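Local coordinates for beta-N-acetylhexosaminidase (Arthrobacter aurescens, PDB 3RCN), which probably hydrolyses terminal non-reducing N-acetyl-D-hexosamine residues of N-acetyl-beta-D-hexosaminides, as a member of glycosyl hydrolase family 20, at residues 307-312 against 359-364; 378-383 against 399-404; 395-400 against 446-451; 405-410 against 453-458. All blocks are in the same frame, centred on the assembly; numbering follows the deposited sequence.

Interaction 1 (307-312 against 359-364); sequences SPWISL and GRATSV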
# COMPACT_ATOMS: atom_id res chain seq x y z
N SER A 307 14.58 -13.16 -15.02
CA SER A 307 15.42 -12.14 -15.65
C SER A 307 16.76 -12.62 -16.26
O SER A 307 17.53 -13.33 -15.60
CB SER A 307 15.72 -11.07 -14.60
OG SER A 307 16.74 -10.18 -15.03
N PRO A 308 17.06 -12.22 -17.51
CA PRO A 308 18.33 -12.60 -18.16
C PRO A 308 19.57 -12.09 -17.42
O PRO A 308 20.63 -12.68 -17.57
CB PRO A 308 18.25 -11.95 -19.56
CG PRO A 308 16.78 -11.63 -19.75
CD PRO A 308 16.22 -11.38 -18.38
N TRP A 309 19.45 -11.00 -16.66
CA TRP A 309 20.55 -10.54 -15.81
C TRP A 309 20.26 -10.82 -14.34
O TRP A 309 19.12 -10.77 -13.90
CB TRP A 309 20.78 -9.03 -15.95
CG TRP A 309 21.05 -8.57 -17.33
CD1 TRP A 309 22.27 -8.53 -17.96
CD2 TRP A 309 20.10 -8.07 -18.27
NE1 TRP A 309 22.12 -8.03 -19.24
CE2 TRP A 309 20.79 -7.75 -19.45
CE3 TRP A 309 18.71 -7.88 -18.23
CZ2 TRP A 309 20.15 -7.23 -20.59
CZ3 TRP A 309 18.07 -7.37 -19.36
CH2 TRP A 309 18.80 -7.05 -20.52
N ILE A 310 21.31 -11.09 -13.58
CA ILE A 310 21.22 -11.21 -12.14
C ILE A 310 22.37 -10.41 -11.56
O ILE A 310 23.49 -10.53 -12.02
CB ILE A 310 21.30 -12.68 -11.74
CG1 ILE A 310 19.98 -13.36 -12.12
CG2 ILE A 310 21.61 -12.84 -10.26
CD1 ILE A 310 19.88 -14.79 -11.70
N SER A 311 22.09 -9.54 -10.59
CA SER A 311 23.12 -8.62 -10.13
C SER A 311 23.91 -9.17 -8.95
O SER A 311 23.33 -9.69 -8.00
CB SER A 311 22.52 -7.26 -9.76
OG SER A 311 23.49 -6.43 -9.13
N LEU A 312 25.23 -9.14 -9.08
CA LEU A 312 26.11 -9.53 -7.99
C LEU A 312 26.71 -8.37 -7.21
O LEU A 312 27.49 -8.60 -6.29
CB LEU A 312 27.21 -10.48 -8.47
CG LEU A 312 26.68 -11.81 -9.00
CD1 LEU A 312 27.81 -12.66 -9.55
CD2 LEU A 312 25.92 -12.55 -7.92
N GLY A 359 22.47 -19.93 -17.67
CA GLY A 359 22.03 -19.17 -18.82
C GLY A 359 21.79 -17.69 -18.56
O GLY A 359 21.17 -17.01 -19.37
N ARG A 360 22.30 -17.19 -17.44
CA ARG A 360 22.14 -15.79 -17.10
C ARG A 360 23.43 -15.00 -17.22
O ARG A 360 24.50 -15.46 -16.82
CB ARG A 360 21.61 -15.65 -15.67
CG ARG A 360 20.45 -16.58 -15.33
CD ARG A 360 19.24 -16.38 -16.24
NE ARG A 360 18.22 -17.38 -15.92
CZ ARG A 360 17.23 -17.18 -15.05
NH1 ARG A 360 17.12 -16.02 -14.42
NH2 ARG A 360 16.35 -18.15 -14.81
N ALA A 361 23.30 -13.79 -17.76
CA ALA A 361 24.37 -12.80 -17.73
C ALA A 361 24.46 -12.22 -16.32
O ALA A 361 23.51 -12.30 -15.55
CB ALA A 361 24.10 -11.71 -18.73
N THR A 362 25.60 -11.64 -15.97
CA THR A 362 25.81 -11.04 -14.66
C THR A 362 25.76 -9.52 -14.73
O THR A 362 26.14 -8.91 -15.73
CB THR A 362 27.16 -11.46 -14.04
OG1 THR A 362 27.09 -12.83 -13.64
CG2 THR A 362 27.50 -10.62 -12.83
N SER A 363 25.28 -8.91 -13.66
CA SER A 363 25.28 -7.46 -13.57
C SER A 363 26.14 -7.05 -12.36
O SER A 363 26.06 -7.67 -11.30
CB SER A 363 23.84 -6.97 -13.43
OG SER A 363 23.80 -5.56 -13.33
N VAL A 364 26.97 -6.03 -12.54
CA VAL A 364 27.83 -5.54 -11.45
C VAL A 364 27.97 -4.02 -11.48
O VAL A 364 27.64 -3.38 -12.48
CB VAL A 364 29.25 -6.15 -11.53
CG1 VAL A 364 29.18 -7.66 -11.53
CG2 VAL A 364 29.98 -5.66 -12.77
O HOH W 1 24.39 -4.21 -10.76

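Interaction 2 (378-383 against 399-404); sequences LVASWR and VMCPEH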
# COMPACT_ATOMS: atom_id res chain seq x y z
N LEU A 378 26.88 -7.05 -17.72
CA LEU A 378 26.34 -5.70 -17.71
C LEU A 378 26.99 -4.91 -16.59
O LEU A 378 27.02 -5.36 -15.43
CB LEU A 378 24.83 -5.77 -17.47
CG LEU A 378 24.11 -4.44 -17.26
CD1 LEU A 378 24.34 -3.57 -18.48
CD2 LEU A 378 22.64 -4.71 -17.06
N VAL A 379 27.52 -3.74 -16.93
CA VAL A 379 28.05 -2.85 -15.92
C VAL A 379 27.10 -1.69 -15.64
O VAL A 379 26.64 -1.02 -16.56
CB VAL A 379 29.41 -2.28 -16.34
CG1 VAL A 379 29.99 -1.44 -15.20
CG2 VAL A 379 30.34 -3.41 -16.68
N ALA A 380 26.82 -1.44 -14.37
CA ALA A 380 26.06 -0.25 -14.00
C ALA A 380 27.05 0.79 -13.51
O ALA A 380 27.59 0.70 -12.40
CB ALA A 380 25.06 -0.59 -12.90
N SER A 381 27.25 1.82 -14.32
CA SER A 381 28.32 2.77 -14.08
C SER A 381 27.84 3.99 -13.29
O SER A 381 27.10 4.83 -13.81
CB SER A 381 28.89 3.26 -15.41
OG SER A 381 29.88 4.23 -15.16
N TRP A 382 28.31 4.09 -12.05
CA TRP A 382 28.01 5.22 -11.18
C TRP A 382 29.05 6.34 -11.29
O TRP A 382 28.84 7.44 -10.77
CB TRP A 382 27.91 4.74 -9.74
CG TRP A 382 29.05 3.89 -9.35
CD1 TRP A 382 29.15 2.54 -9.45
CD2 TRP A 382 30.29 4.35 -8.81
NE1 TRP A 382 30.38 2.11 -9.00
CE2 TRP A 382 31.10 3.21 -8.60
CE3 TRP A 382 30.80 5.61 -8.48
CZ2 TRP A 382 32.38 3.29 -8.07
CZ3 TRP A 382 32.08 5.69 -7.95
CH2 TRP A 382 32.85 4.54 -7.76
N ARG A 383 30.17 6.06 -11.96
CA ARG A 383 31.15 7.09 -12.26
C ARG A 383 30.65 7.92 -13.45
O ARG A 383 29.57 7.65 -13.99
CB ARG A 383 32.51 6.46 -12.58
CG ARG A 383 32.71 5.06 -11.98
CD ARG A 383 34.13 4.52 -12.21
NE ARG A 383 35.04 4.92 -11.14
CZ ARG A 383 35.73 4.08 -10.37
NH1 ARG A 383 35.63 2.76 -10.56
NH2 ARG A 383 36.52 4.55 -9.42
N VAL A 399 24.89 0.35 -18.59
CA VAL A 399 23.76 1.22 -18.30
C VAL A 399 24.26 2.33 -17.39
O VAL A 399 25.00 2.06 -16.43
CB VAL A 399 22.61 0.45 -17.63
CG1 VAL A 399 22.11 -0.64 -18.54
CG2 VAL A 399 23.07 -0.15 -16.33
N MSE A 400 23.92 3.57 -17.69
CA MSE A 400 24.41 4.70 -16.89
C MSE A 400 23.51 5.02 -15.69
O MSE A 400 22.29 5.13 -15.80
CB MSE A 400 24.56 5.95 -17.75
CG MSE A 400 25.47 5.78 -18.93
SE MSE A 400 27.33 5.52 -18.40
CE MSE A 400 27.51 7.14 -17.30
N CYS A 401 24.15 5.12 -14.53
CA CYS A 401 23.52 5.65 -13.35
C CYS A 401 24.53 6.46 -12.56
O CYS A 401 24.99 6.03 -11.50
CB CYS A 401 22.93 4.53 -12.49
SG CYS A 401 23.97 3.07 -12.31
N PRO A 402 24.91 7.62 -13.09
CA PRO A 402 25.93 8.45 -12.44
C PRO A 402 25.49 8.86 -11.03
O PRO A 402 24.37 9.30 -10.86
CB PRO A 402 26.03 9.68 -13.34
CG PRO A 402 25.42 9.27 -14.64
CD PRO A 402 24.39 8.23 -14.32
N GLU A 403 26.38 8.71 -10.06
CA GLU A 403 26.10 9.08 -8.68
C GLU A 403 25.79 10.56 -8.51
O GLU A 403 25.10 10.95 -7.59
CB GLU A 403 27.27 8.69 -7.77
CG GLU A 403 27.07 9.08 -6.29
CD GLU A 403 28.36 8.98 -5.47
OE1 GLU A 403 29.45 8.81 -6.05
OE2 GLU A 403 28.26 9.08 -4.22
N HIS A 404 26.34 11.40 -9.38
CA HIS A 404 26.14 12.84 -9.22
C HIS A 404 24.97 13.37 -10.05
O HIS A 404 24.75 14.59 -10.12
CB HIS A 404 27.42 13.62 -9.47
CG HIS A 404 28.04 13.37 -10.81
ND1 HIS A 404 28.62 12.17 -11.15
CD2 HIS A 404 28.17 14.17 -11.90
CE1 HIS A 404 29.08 12.24 -12.38
NE2 HIS A 404 28.82 13.44 -12.86

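Interaction 3 (395-400 against 446-451); sequences GYDVVM and PGRLLG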
# COMPACT_ATOMS: atom_id res chain seq x y z
N GLY A 395 34.18 -4.14 -23.98
CA GLY A 395 33.11 -4.99 -24.50
C GLY A 395 31.94 -5.27 -23.56
O GLY A 395 30.99 -5.97 -23.91
N TYR A 396 32.02 -4.73 -22.35
CA TYR A 396 30.94 -4.88 -21.39
C TYR A 396 29.76 -4.03 -21.85
O TYR A 396 29.96 -2.90 -22.32
CB TYR A 396 31.40 -4.49 -19.98
CG TYR A 396 32.49 -5.38 -19.43
CD1 TYR A 396 32.97 -6.47 -20.16
CD2 TYR A 396 33.04 -5.15 -18.17
CE1 TYR A 396 33.96 -7.30 -19.66
CE2 TYR A 396 34.04 -5.98 -17.66
CZ TYR A 396 34.50 -7.05 -18.41
OH TYR A 396 35.49 -7.88 -17.93
N ASP A 397 28.55 -4.56 -21.74
CA ASP A 397 27.34 -3.75 -21.93
C ASP A 397 27.16 -2.82 -20.74
O ASP A 397 27.43 -3.18 -19.61
CB ASP A 397 26.09 -4.62 -22.11
CG ASP A 397 26.03 -5.27 -23.49
OD1 ASP A 397 26.69 -4.78 -24.42
OD2 ASP A 397 25.31 -6.29 -23.63
N VAL A 398 26.69 -1.61 -21.01
CA VAL A 398 26.65 -0.57 -20.01
C VAL A 398 25.23 0.02 -19.83
O VAL A 398 24.47 0.13 -20.79
CB VAL A 398 27.62 0.55 -20.40
CG1 VAL A 398 27.48 1.76 -19.49
CG2 VAL A 398 29.04 0.03 -20.39
N VAL A 399 24.89 0.35 -18.59
CA VAL A 399 23.76 1.22 -18.30
C VAL A 399 24.26 2.33 -17.39
O VAL A 399 25.00 2.06 -16.43
CB VAL A 399 22.61 0.45 -17.63
CG1 VAL A 399 22.11 -0.64 -18.54
CG2 VAL A 399 23.07 -0.15 -16.33
N MSE A 400 23.92 3.57 -17.69
CA MSE A 400 24.41 4.70 -16.89
C MSE A 400 23.51 5.02 -15.69
O MSE A 400 22.29 5.13 -15.80
CB MSE A 400 24.56 5.95 -17.75
CG MSE A 400 25.47 5.78 -18.93
SE MSE A 400 27.33 5.52 -18.40
CE MSE A 400 27.51 7.14 -17.30
N PRO A 446 33.06 -2.37 -28.85
CA PRO A 446 32.42 -3.68 -28.69
C PRO A 446 31.29 -3.71 -27.67
O PRO A 446 30.37 -4.53 -27.80
CB PRO A 446 33.57 -4.59 -28.22
CG PRO A 446 34.55 -3.66 -27.60
CD PRO A 446 34.46 -2.39 -28.40
N GLY A 447 31.36 -2.84 -26.67
CA GLY A 447 30.31 -2.76 -25.67
C GLY A 447 29.19 -1.90 -26.22
O GLY A 447 29.45 -0.99 -27.02
N ARG A 448 27.95 -2.18 -25.81
CA ARG A 448 26.82 -1.35 -26.23
C ARG A 448 26.08 -0.71 -25.07
O ARG A 448 25.99 -1.29 -23.99
CB ARG A 448 25.85 -2.12 -27.13
CG ARG A 448 25.55 -3.55 -26.71
CD ARG A 448 24.64 -4.24 -27.72
NE ARG A 448 23.35 -3.56 -27.85
CZ ARG A 448 22.22 -3.99 -27.29
NH1 ARG A 448 22.21 -5.10 -26.58
NH2 ARG A 448 21.09 -3.30 -27.46
N LEU A 449 25.54 0.48 -25.31
CA LEU A 449 24.82 1.21 -24.28
C LEU A 449 23.38 0.76 -24.32
O LEU A 449 22.67 0.98 -25.30
CB LEU A 449 24.88 2.71 -24.54
CG LEU A 449 25.43 3.56 -23.42
CD1 LEU A 449 25.08 5.02 -23.64
CD2 LEU A 449 24.87 3.09 -22.10
N LEU A 450 22.94 0.11 -23.24
CA LEU A 450 21.58 -0.37 -23.14
C LEU A 450 20.60 0.73 -22.74
O LEU A 450 19.45 0.73 -23.18
CB LEU A 450 21.52 -1.53 -22.15
CG LEU A 450 22.45 -2.68 -22.47
CD1 LEU A 450 22.07 -3.88 -21.63
CD2 LEU A 450 22.35 -2.98 -23.95
N GLY A 451 21.07 1.64 -21.90
CA GLY A 451 20.20 2.65 -21.32
C GLY A 451 20.72 3.24 -20.02
O GLY A 451 21.93 3.28 -19.76

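Interaction 4 (405-410 against 453-458); sequences KLYLDH and QANIWS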
# COMPACT_ATOMS: atom_id res chain seq x y z
N LYS A 405 24.25 12.46 -10.70
CA LYS A 405 23.10 12.82 -11.53
C LYS A 405 21.82 12.10 -11.10
O LYS A 405 20.82 12.73 -10.80
CB LYS A 405 23.39 12.48 -13.00
CG LYS A 405 24.55 13.25 -13.62
CD LYS A 405 24.33 14.75 -13.50
CE LYS A 405 25.36 15.51 -14.32
NZ LYS A 405 26.74 15.06 -14.01
N LEU A 406 21.87 10.78 -11.18
CA LEU A 406 20.73 9.89 -11.03
C LEU A 406 20.44 9.26 -9.66
O LEU A 406 19.69 8.27 -9.60
CB LEU A 406 20.72 8.85 -12.15
CG LEU A 406 20.60 9.48 -13.54
CD1 LEU A 406 20.33 8.43 -14.59
CD2 LEU A 406 19.51 10.53 -13.54
N TYR A 407 21.13 9.68 -8.61
CA TYR A 407 20.86 9.12 -7.27
C TYR A 407 19.77 9.91 -6.54
O TYR A 407 19.96 11.09 -6.20
CB TYR A 407 22.13 9.03 -6.42
CG TYR A 407 23.01 7.83 -6.75
CD1 TYR A 407 22.89 7.17 -7.97
CD2 TYR A 407 23.93 7.34 -5.84
CE1 TYR A 407 23.67 6.08 -8.27
CE2 TYR A 407 24.72 6.23 -6.13
CZ TYR A 407 24.59 5.61 -7.35
OH TYR A 407 25.36 4.52 -7.67
N LEU A 408 18.64 9.26 -6.30
CA LEU A 408 17.44 9.95 -5.83
C LEU A 408 17.33 10.04 -4.31
O LEU A 408 16.43 10.69 -3.79
CB LEU A 408 16.18 9.31 -6.43
CG LEU A 408 16.09 9.29 -7.95
CD1 LEU A 408 14.81 8.60 -8.43
CD2 LEU A 408 16.18 10.71 -8.50
N ASP A 409 18.22 9.37 -3.60
CA ASP A 409 18.32 9.58 -2.16
C ASP A 409 18.96 10.95 -1.88
O ASP A 409 18.92 11.44 -0.75
CB ASP A 409 19.09 8.44 -1.48
CG ASP A 409 20.48 8.19 -2.09
OD1 ASP A 409 21.45 8.03 -1.31
OD2 ASP A 409 20.61 8.12 -3.34
N HIS A 410 19.51 11.59 -2.91
CA HIS A 410 20.18 12.87 -2.72
C HIS A 410 19.19 14.02 -2.66
O HIS A 410 18.21 14.04 -3.41
CB HIS A 410 21.21 13.16 -3.81
CG HIS A 410 22.40 12.27 -3.78
ND1 HIS A 410 23.54 12.53 -4.50
CD2 HIS A 410 22.63 11.11 -3.12
CE1 HIS A 410 24.42 11.56 -4.30
NE2 HIS A 410 23.89 10.69 -3.46
N GLN A 453 19.57 4.27 -15.58
CA GLN A 453 18.82 3.85 -14.41
C GLN A 453 18.94 4.87 -13.28
O GLN A 453 20.00 5.46 -13.06
CB GLN A 453 19.33 2.48 -14.00
CG GLN A 453 18.95 1.99 -12.64
CD GLN A 453 19.62 0.66 -12.35
OE1 GLN A 453 19.47 -0.30 -13.11
NE2 GLN A 453 20.39 0.60 -11.26
N ALA A 454 17.85 5.09 -12.55
CA ALA A 454 17.89 5.94 -11.37
C ALA A 454 17.89 5.06 -10.12
O ALA A 454 17.15 4.07 -10.05
CB ALA A 454 16.70 6.89 -11.36
N ASN A 455 18.72 5.41 -9.14
CA ASN A 455 18.85 4.61 -7.92
C ASN A 455 18.29 5.32 -6.69
O ASN A 455 18.59 6.49 -6.45
CB ASN A 455 20.32 4.23 -7.67
CG ASN A 455 20.90 3.37 -8.79
OD1 ASN A 455 20.16 2.74 -9.54
ND2 ASN A 455 22.22 3.33 -8.89
N ILE A 456 17.47 4.61 -5.93
CA ILE A 456 16.95 5.14 -4.68
C ILE A 456 17.49 4.31 -3.50
O ILE A 456 16.99 3.22 -3.21
CB ILE A 456 15.41 5.03 -4.71
CG1 ILE A 456 14.89 5.56 -6.06
CG2 ILE A 456 14.77 5.75 -3.53
CD1 ILE A 456 13.44 5.21 -6.32
N TRP A 457 18.44 4.88 -2.76
CA TRP A 457 19.01 4.17 -1.62
C TRP A 457 18.21 4.54 -0.39
O TRP A 457 17.87 5.70 -0.20
CB TRP A 457 20.48 4.51 -1.44
CG TRP A 457 21.28 4.13 -2.65
CD1 TRP A 457 21.70 4.96 -3.65
CD2 TRP A 457 21.72 2.82 -3.01
NE1 TRP A 457 22.37 4.24 -4.60
CE2 TRP A 457 22.40 2.92 -4.23
CE3 TRP A 457 21.61 1.56 -2.40
CZ2 TRP A 457 22.99 1.82 -4.86
CZ3 TRP A 457 22.18 0.47 -3.02
CH2 TRP A 457 22.86 0.61 -4.24
N SER A 458 17.87 3.54 0.40
CA SER A 458 16.85 3.66 1.45
C SER A 458 17.31 3.94 2.88
O SER A 458 16.50 3.86 3.80
CB SER A 458 15.82 2.52 1.38
OG SER A 458 16.37 1.29 1.81

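Interaction 1 (307-312 against 359-364)
Two neighbouring parallel strands of the catalytic barrel meet here, Trp-309 lying beside Ala-361 and Ser-311 beside Ser-363. Backbone bonds join them, from Ala-361 N to Pro-308 O, Ile-310 N to Ala-361 O, Ser-363 N to Ile-310 O and Leu-312 N to Ser-363 O (2.8 Å). On the barrel's inner side, CD1 of Trp-309 packs on CB of Ala-361 (3.7 Å). Ser-311 OG and Ser-363 OG, each anti to its own backbone N (chi1 172° and 180°), reach the same way and share a water, 2.9 Å from the former and 3.0 Å from the latter. On the outer side Leu-312 CD1 meets Thr-362 CG2 at 3.9 Å, the side chains crossing at about a right angle under helix 342-357. Arg-360 bends at chi2 (-59°), bringing NH1 to Ser-307 O (3.0 Å) from above the carbonyl plane; the same nitrogen also binds Phe-305 O. A leucine in place of Arg-360 would probably leave both carbonyls without this donor and untie the strand's entrance from the end of helix 288-304. Strands 309-313 and 361-364, joined through helix 342-357, exemplify the beta-alpha-beta crossover of a TIM barrel.

Interaction 2 (378-383 against 399-404)
Ala-380 pairs with Val-399 and Ser-381 with Met-400 in parallel register, through nearly straight bonds from Val-399 N to Val-379 O (3.0 Å) and from Ser-381 N to Val-399 O (3.1 Å). Beyond the strands the two segments stay joined: Cys-401 N donates to Ser-381 O, and Glu-403 N to Trp-382 O (2.9 Å, 173° at the hydrogen). Val-399 uses both branches on the inner face. Its CG1 meets CD1 of Leu-378 at 3.7 Å, with the side chains at about a right angle, while CG2 lies 4.0 Å from Ala-380 CB. That same CB also receives Cys-401 SG, 3.9 Å away, which is brought there by a first torsion (43°) placing the sulfur between backbone N and carbonyl carbon. On the other face Met-400, a selenomethionine folded at chi2 and chi3, curls back to set SE 4.1 Å from Ser-381 CB and CE near Arg-383 O. The Trp-382 ring carries Arg-383 CG over one face, and the guanidinium beyond is salt-bridged to Asp-366; Glu-403 is salt-bridged to Arg-533. Strand 378-381, helix 385-393 and strand 397-400 form a beta-alpha-beta unit of the TIM barrel, whose exit puts Trp-382 near the predicted proton donor, Glu-316.

Interaction 3 (395-400 against 446-451)
Pro-446 lays its ring against Gly-395, CG resting 3.7 Å from Gly-395 CA, where two segments of the chain converge before entering neighbouring parallel strands. Glycines make the hollows at this entrance. Gly-395 has a positive phi and closes helix 385-393 in a Schellman motif, whereas Gly-447 comes so near that a beta carbon on it would run into Tyr-396 O. Further along, the bumps are leucine. Leu-449 CD2 drops into the dip between the side chains of Val-398 and Met-400, over the backbone carbonyl of Val-398, touching Val-398 CG1 (3.9 Å) and Met-400 CG. Leu-450 bulges on the opposite side of the sheet, into the barrel, where its CB meets Val-399 CG1 at 3.8 Å. Its CD1 reaches back to Asp-397 CB (4.1 Å), and CD2 sits over one face of the Arg-448 guanidinium, toward the rim. Three backbone bonds hold this fit: Val-398 N to Arg-448 O, Leu-450 N to Val-398 O (2.9 Å) and Met-400 N to Gly-451 O. Asp-397, with CG beside its own backbone N (chi1 -75°), turns OD1 toward Arg-448 N at 3.2 Å, although that oxygen's position is doubtful. Replacing this aspartate by alanine removes the carboxylate and is likely to leave Arg-448 without its nearby negative charge and its amide without that possible acceptor. Carboxylate and guanidinium stand nearly perpendicular, OD2 of Asp-397 still 4.4 Å from NH1 of Arg-448, beyond a salt bridge. Their attraction is therefore likely to be loose, and the union rests chiefly on backbone bonds and interlocking aliphatic groups.

Interaction 4 (405-410 against 453-458)
Tyr-407 lies alongside Asn-455 and beneath the edge of Trp-457, and shows how a loop is seated on a barrel strand's end. CB rests over the imidazole face of His-410, in the type I turn from Tyr-407 to His-410. With chi1 at -80°, CG stands anti to the carbonyl carbon and the ring is carried along the Asn-455 side chain. CD1 touches Asn-455 CB (3.9 Å), and CE1 lies nearest the amide nitrogen ND2, the ring and amide planes being 46° apart. Over one face, offset toward the CD2-CE2 side of the rim, comes the indole edge: CD2 lies 3.9 Å from Trp-457 CD1 and CE2 3.4 Å from Trp-457 NE1, an edge-to-face pair with planes at 60°. At the tip, OH is 3.6 Å from Asn-455 ND2. The amide is held by Gln-453, whose NE2 donates to Asn-455 OD1 (2.8 Å) in plane and on a lone pair, while Gln-453 OE1 binds Tyr-140. Asp-409 brings OD2 to the indole edge, 3.4 Å from Trp-457 CD1. Behind the ring, backbone bonds from Asn-455 N to Leu-406 O and from Leu-408 N to Asn-455 O (2.8 Å) fix the loop, and Leu-408 CD1 packs against both Ala-454 CB and Ile-456 CG1. The polar edge of the indole thus faces the tyrosine's pi cloud, and the nearby carboxylate would probably favour its slightly positive rim.

Interactions 1, 2 and 3 join pairs of strands in one run of the barrel wall, 309-313, 361-364, 378-381, 397-400 and 449-456. Interaction 1 passes to interaction 2 through a probable hydrogen bond from Leu-378 N to Thr-362 O (2.8 Å); interactions 2 and 3 share Val-399 and Met-400. Across the interior, Trp-309 CZ2 reaches Leu-450 CD1 (4.0 Å), linking interactions 1 and 3. Strand 449-456 leads on to interaction 4, where a glycerol, probably from the crystallisation liquor, lies about 4 Å from the Trp-457 side chain. Tyr-407 OH meets Trp-382 CB (3.3 Å), joining interactions 2 and 4 beside the predicted proton donor Glu-316, whose side chain is about 7 Å from each of theirs.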